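Local coordinates for tubulin-like protein CetZ (Methanosaeta thermophila, PDB 3ZID) that binds and probably hydrolyses GTP and, as a tubulin/FtsZ homolog, is thought to take part in the control of archaeal cell shape, at residues R146-L160 with L328-E342. Residues are numbered along the deposited sequence; the frame is centred on the assembly and turned at random.
Sequences REEGTIYLQNAAFCL and LVELYEKAKWAIQEE. With GDP (guanosine-5'-diphosphate), chain C.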
# COMPACT_ATOMS: atom_id res chain seq x y z
N ARG A 146 8.81 -0.16 -12.11
CA ARG A 146 8.64 0.55 -13.38
C ARG A 146 8.69 -0.35 -14.62
O ARG A 146 7.83 -0.26 -15.51
CB ARG A 146 9.70 1.65 -13.49
CG ARG A 146 9.73 2.47 -14.77
CD ARG A 146 10.78 3.56 -14.59
NE ARG A 146 10.26 4.59 -13.69
CZ ARG A 146 11.01 5.39 -12.94
NH1 ARG A 146 12.33 5.26 -12.92
NH2 ARG A 146 10.44 6.30 -12.16
N GLU A 147 9.68 -1.23 -14.66
CA GLU A 147 9.85 -2.07 -15.83
C GLU A 147 9.33 -3.47 -15.58
O GLU A 147 9.79 -4.44 -16.18
CB GLU A 147 11.30 -2.08 -16.31
CG GLU A 147 11.73 -0.76 -16.97
CD GLU A 147 13.24 -0.66 -17.13
OE1 GLU A 147 13.95 -1.62 -16.77
OE2 GLU A 147 13.72 0.39 -17.61
N GLU A 148 8.35 -3.59 -14.70
CA GLU A 148 7.54 -4.79 -14.68
C GLU A 148 6.65 -4.76 -15.91
O GLU A 148 6.42 -3.69 -16.50
CB GLU A 148 6.74 -4.95 -13.39
CG GLU A 148 7.52 -5.71 -12.33
CD GLU A 148 6.77 -5.85 -11.01
OE1 GLU A 148 6.00 -4.93 -10.65
OE2 GLU A 148 6.96 -6.89 -10.34
N GLY A 149 6.16 -5.92 -16.29
CA GLY A 149 5.46 -6.09 -17.55
C GLY A 149 4.17 -5.31 -17.76
O GLY A 149 3.65 -4.64 -16.88
N THR A 150 3.66 -5.46 -18.97
CA THR A 150 2.45 -4.81 -19.42
C THR A 150 1.23 -5.11 -18.57
O THR A 150 0.45 -4.21 -18.26
CB THR A 150 2.13 -5.25 -20.87
OG1 THR A 150 3.27 -5.04 -21.69
CG2 THR A 150 0.94 -4.49 -21.42
N ILE A 151 1.05 -6.38 -18.23
CA ILE A 151 -0.08 -6.82 -17.42
C ILE A 151 -0.05 -6.21 -16.03
O ILE A 151 -1.07 -5.78 -15.50
CB ILE A 151 -0.14 -8.35 -17.31
CG1 ILE A 151 -0.53 -8.94 -18.66
CG2 ILE A 151 -1.20 -8.78 -16.31
CD1 ILE A 151 -1.88 -8.43 -19.17
N TYR A 152 1.13 -6.17 -15.44
CA TYR A 152 1.31 -5.57 -14.13
C TYR A 152 0.88 -4.10 -14.14
O TYR A 152 0.14 -3.65 -13.25
CB TYR A 152 2.76 -5.74 -13.68
CG TYR A 152 3.04 -7.10 -13.10
CD1 TYR A 152 2.01 -8.02 -12.89
CD2 TYR A 152 4.34 -7.50 -12.79
CE1 TYR A 152 2.27 -9.28 -12.36
CE2 TYR A 152 4.60 -8.76 -12.27
CZ TYR A 152 3.56 -9.65 -12.05
OH TYR A 152 3.83 -10.90 -11.53
N LEU A 153 1.31 -3.37 -15.16
CA LEU A 153 0.95 -1.95 -15.26
C LEU A 153 -0.54 -1.74 -15.50
O LEU A 153 -1.14 -0.83 -14.93
CB LEU A 153 1.76 -1.24 -16.33
CG LEU A 153 3.28 -1.31 -16.19
CD1 LEU A 153 3.94 -0.56 -17.34
CD2 LEU A 153 3.69 -0.72 -14.85
N GLN A 154 -1.13 -2.58 -16.33
CA GLN A 154 -2.55 -2.48 -16.63
C GLN A 154 -3.41 -2.79 -15.43
O GLN A 154 -4.38 -2.09 -15.16
CB GLN A 154 -2.95 -3.44 -17.74
CG GLN A 154 -2.34 -3.20 -19.08
CD GLN A 154 -2.83 -4.23 -20.07
OE1 GLN A 154 -3.71 -5.04 -19.75
NE2 GLN A 154 -2.26 -4.23 -21.27
N ASN A 155 -3.05 -3.85 -14.72
CA ASN A 155 -3.74 -4.26 -13.53
C ASN A 155 -3.69 -3.14 -12.50
O ASN A 155 -4.68 -2.85 -11.83
CB ASN A 155 -3.09 -5.52 -12.95
CG ASN A 155 -3.45 -6.77 -13.70
OD1 ASN A 155 -4.36 -6.77 -14.52
ND2 ASN A 155 -2.75 -7.87 -13.41
N ALA A 156 -2.50 -2.53 -12.39
CA ALA A 156 -2.29 -1.45 -11.43
C ALA A 156 -3.26 -0.30 -11.66
O ALA A 156 -3.94 0.15 -10.75
CB ALA A 156 -0.86 -0.96 -11.51
N ALA A 157 -3.36 0.12 -12.91
CA ALA A 157 -4.21 1.25 -13.27
C ALA A 157 -5.66 1.01 -12.92
O ALA A 157 -6.31 1.89 -12.34
CB ALA A 157 -4.07 1.58 -14.76
N PHE A 158 -6.18 -0.16 -13.27
CA PHE A 158 -7.58 -0.47 -12.96
C PHE A 158 -7.84 -0.75 -11.48
O PHE A 158 -8.94 -0.49 -10.98
CB PHE A 158 -8.08 -1.61 -13.82
CG PHE A 158 -8.16 -1.26 -15.26
CD1 PHE A 158 -9.06 -0.30 -15.70
CD2 PHE A 158 -7.35 -1.89 -16.18
CE1 PHE A 158 -9.14 0.03 -17.04
CE2 PHE A 158 -7.43 -1.58 -17.52
CZ PHE A 158 -8.33 -0.62 -17.95
N CYS A 159 -6.86 -1.32 -10.81
CA CYS A 159 -7.01 -1.58 -9.38
C CYS A 159 -7.11 -0.28 -8.61
O CYS A 159 -7.98 -0.11 -7.75
CB CYS A 159 -5.83 -2.39 -8.85
SG CYS A 159 -5.95 -2.66 -7.06
N LEU A 160 -6.20 0.65 -8.90
CA LEU A 160 -6.22 1.95 -8.22
C LEU A 160 -7.55 2.68 -8.43
O LEU A 160 -8.07 3.33 -7.51
CB LEU A 160 -5.03 2.82 -8.67
CG LEU A 160 -3.67 2.38 -8.12
CD1 LEU A 160 -2.53 3.06 -8.89
CD2 LEU A 160 -3.58 2.67 -6.61
N LEU A 328 1.79 8.89 -10.06
CA LEU A 328 0.70 8.00 -10.46
C LEU A 328 0.24 8.25 -11.89
O LEU A 328 -0.14 7.33 -12.60
CB LEU A 328 -0.48 8.13 -9.48
CG LEU A 328 -0.23 7.55 -8.09
CD1 LEU A 328 -1.44 7.76 -7.22
CD2 LEU A 328 0.11 6.07 -8.16
N VAL A 329 0.26 9.51 -12.31
CA VAL A 329 -0.13 9.83 -13.69
C VAL A 329 0.85 9.17 -14.67
O VAL A 329 0.45 8.54 -15.66
CB VAL A 329 -0.22 11.35 -13.92
CG1 VAL A 329 -0.48 11.67 -15.41
CG2 VAL A 329 -1.32 11.93 -13.04
N GLU A 330 2.13 9.25 -14.32
CA GLU A 330 3.20 8.60 -15.07
C GLU A 330 2.92 7.10 -15.21
O GLU A 330 3.10 6.53 -16.29
CB GLU A 330 4.54 8.85 -14.37
CG GLU A 330 5.77 8.18 -14.97
CD GLU A 330 7.01 8.31 -14.07
OE1 GLU A 330 6.87 8.80 -12.92
OE2 GLU A 330 8.11 7.89 -14.49
N LEU A 331 2.49 6.48 -14.12
CA LEU A 331 2.15 5.05 -14.11
C LEU A 331 1.00 4.76 -15.07
O LEU A 331 1.03 3.77 -15.81
CB LEU A 331 1.81 4.60 -12.69
CG LEU A 331 1.19 3.22 -12.51
CD1 LEU A 331 2.13 2.18 -13.08
CD2 LEU A 331 0.98 2.95 -11.05
N TYR A 332 -0.02 5.60 -15.03
CA TYR A 332 -1.18 5.45 -15.91
C TYR A 332 -0.81 5.52 -17.39
O TYR A 332 -1.23 4.70 -18.19
CB TYR A 332 -2.24 6.49 -15.57
CG TYR A 332 -3.23 5.97 -14.57
CD1 TYR A 332 -2.95 6.00 -13.21
CD2 TYR A 332 -4.43 5.40 -14.99
CE1 TYR A 332 -3.84 5.50 -12.29
CE2 TYR A 332 -5.33 4.90 -14.08
CZ TYR A 332 -5.03 4.95 -12.73
OH TYR A 332 -5.91 4.45 -11.80
N GLU A 333 -0.00 6.52 -17.73
CA GLU A 333 0.46 6.72 -19.09
C GLU A 333 1.26 5.51 -19.58
O GLU A 333 1.11 5.08 -20.72
CB GLU A 333 1.30 8.00 -19.18
CG GLU A 333 0.52 9.29 -18.95
CD GLU A 333 1.42 10.53 -18.95
OE1 GLU A 333 2.66 10.37 -18.98
OE2 GLU A 333 0.89 11.66 -18.88
N LYS A 334 2.07 4.92 -18.70
CA LYS A 334 2.84 3.74 -19.09
C LYS A 334 1.94 2.53 -19.34
O LYS A 334 2.19 1.74 -20.25
CB LYS A 334 3.95 3.45 -18.07
CG LYS A 334 5.02 4.53 -18.10
CD LYS A 334 6.03 4.41 -16.96
CE LYS A 334 7.10 5.50 -17.07
NZ LYS A 334 7.98 5.53 -15.86
N ALA A 335 0.89 2.39 -18.54
CA ALA A 335 -0.09 1.33 -18.77
C ALA A 335 -0.75 1.55 -20.13
O ALA A 335 -0.92 0.62 -20.91
CB ALA A 335 -1.15 1.31 -17.66
N LYS A 336 -1.09 2.80 -20.39
CA LYS A 336 -1.74 3.24 -21.61
C LYS A 336 -0.86 2.98 -22.82
O LYS A 336 -1.31 2.45 -23.83
CB LYS A 336 -2.03 4.74 -21.49
CG LYS A 336 -2.58 5.37 -22.73
CD LYS A 336 -4.07 5.29 -22.72
CE LYS A 336 -4.63 6.16 -23.81
NZ LYS A 336 -6.10 6.23 -23.66
N TRP A 337 0.42 3.33 -22.68
CA TRP A 337 1.38 3.18 -23.76
C TRP A 337 1.53 1.70 -24.07
O TRP A 337 1.62 1.30 -25.23
CB TRP A 337 2.73 3.78 -23.34
CG TRP A 337 3.75 3.83 -24.44
CD1 TRP A 337 3.97 4.86 -25.31
CD2 TRP A 337 4.70 2.81 -24.78
NE1 TRP A 337 5.00 4.54 -26.17
CE2 TRP A 337 5.46 3.29 -25.87
CE3 TRP A 337 4.98 1.53 -24.28
CZ2 TRP A 337 6.47 2.54 -26.46
CZ3 TRP A 337 5.98 0.79 -24.86
CH2 TRP A 337 6.72 1.29 -25.94
N ALA A 338 1.53 0.90 -23.01
CA ALA A 338 1.62 -0.54 -23.13
C ALA A 338 0.46 -1.19 -23.88
O ALA A 338 0.67 -1.97 -24.82
CB ALA A 338 1.78 -1.15 -21.76
N ILE A 339 -0.76 -0.88 -23.46
CA ILE A 339 -1.96 -1.42 -24.08
C ILE A 339 -1.99 -1.07 -25.57
O ILE A 339 -2.31 -1.91 -26.41
CB ILE A 339 -3.25 -0.90 -23.41
CG1 ILE A 339 -3.22 -1.16 -21.91
CG2 ILE A 339 -4.47 -1.55 -24.01
CD1 ILE A 339 -4.48 -0.73 -21.18
N GLN A 340 -1.67 0.18 -25.87
CA GLN A 340 -1.64 0.65 -27.25
C GLN A 340 -0.60 -0.08 -28.11
O GLN A 340 -0.91 -0.49 -29.24
CB GLN A 340 -1.39 2.16 -27.29
CG GLN A 340 -1.42 2.76 -28.70
CD GLN A 340 -2.72 2.49 -29.44
OE1 GLN A 340 -2.73 2.25 -30.65
NE2 GLN A 340 -3.84 2.54 -28.72
N GLU A 341 0.62 -0.24 -27.60
CA GLU A 341 1.68 -0.91 -28.36
C GLU A 341 1.29 -2.33 -28.78
O GLU A 341 1.68 -2.79 -29.85
CB GLU A 341 2.98 -0.96 -27.56
CG GLU A 341 4.13 -1.53 -28.37
CD GLU A 341 5.20 -2.19 -27.53
OE1 GLU A 341 5.40 -1.77 -26.37
OE2 GLU A 341 5.83 -3.15 -28.03
N GLU A 342 0.52 -3.02 -27.95
CA GLU A 342 0.07 -4.36 -28.28
C GLU A 342 -0.91 -4.34 -29.46
O GLU A 342 -0.96 -5.27 -30.27
CB GLU A 342 -0.59 -5.03 -27.07
CG GLU A 342 -0.78 -6.53 -27.21
CD GLU A 342 -1.00 -7.23 -25.87
OE1 GLU A 342 -1.12 -6.53 -24.84
OE2 GLU A 342 -1.05 -8.48 -25.86
PB GDP C . -1.10 -11.84 -6.43
O1B GDP C . -1.95 -10.79 -5.74
O2B GDP C . -0.69 -12.91 -5.43
O3B GDP C . -1.91 -12.45 -7.56
O3A GDP C . 0.18 -11.14 -7.10
PA GDP C . 1.32 -10.40 -6.25
O1A GDP C . 2.58 -11.19 -6.25
O2A GDP C . 0.88 -10.02 -4.85
O5' GDP C . 1.44 -9.06 -7.10
C5' GDP C . 2.62 -8.84 -7.86
C4' GDP C . 3.09 -7.42 -7.57
O4' GDP C . 3.46 -7.35 -6.20
C3' GDP C . 4.32 -7.14 -8.38
O3' GDP C . 4.37 -5.72 -8.58
C2' GDP C . 5.42 -7.58 -7.46
O2' GDP C . 6.61 -6.85 -7.75
C1' GDP C . 4.88 -7.18 -6.10
N9 GDP C . 5.29 -8.03 -4.99
C8 GDP C . 5.19 -9.37 -4.90
N7 GDP C . 5.62 -9.80 -3.69
C5 GDP C . 6.00 -8.70 -3.00
C6 GDP C . 6.53 -8.43 -1.66
O6 GDP C . 6.76 -9.36 -0.87
N1 GDP C . 6.77 -7.16 -1.32
C2 GDP C . 6.54 -6.14 -2.16
N2 GDP C . 6.83 -4.89 -1.74
N3 GDP C . 6.05 -6.30 -3.42
C4 GDP C . 5.77 -7.54 -3.86
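A helix-helix packing contact sets helix 150-160 of the GTPase domain, with Arg-146 of the loop before it, against 328-342, near the start of the long C-terminal helix 326-369. The segment axes approach to 8.4 Å with a crossing angle of -127°, more antiparallel than parallel, consistent with the small side chains of Ala-157, Ala-335 and Ala-338; Ala-335 CB packs against Ala-157 CB and Leu-153 CB, 3.5 Å from Leu-153 O. Beside them Leu-153 CD2 meets Leu-331 CD1, while Leu-331 CD2 reaches Leu-160 CD1. Tyr-332 lays one ring face over Ala-157 CB, a CH-pi contact 4.0 Å from methyl to ring centroid, and its OH makes a weak hydrogen bond of 2.6 Å to Ala-157 O. A leucine in place of Tyr-332 would probably leave that carbonyl without this hydroxyl partner and Ala-157 CB without its aromatic cover. In this tubulin/FtsZ-type fold, helix 150-165 follows strand 136-143 of the parallel nucleotide-binding sheet, and in the connecting loop Glu-148 grips the GDP ribose, OE1 accepting from O3' and OE2 from O2'. Further along, extended Gln-154 runs NE2 against Ile-339 CG1, and Thr-150 CG2 presses tightly on Ala-338 CB, 3.5 Å away. On the far flank Lys-334 NZ hydrogen-bonds Glu-330 OE2 from above the carboxylate plane in a 2.7 Å salt bridge; Arg-146 NH2 pairs with that oxygen by charge alone, at a long 3.7 Å.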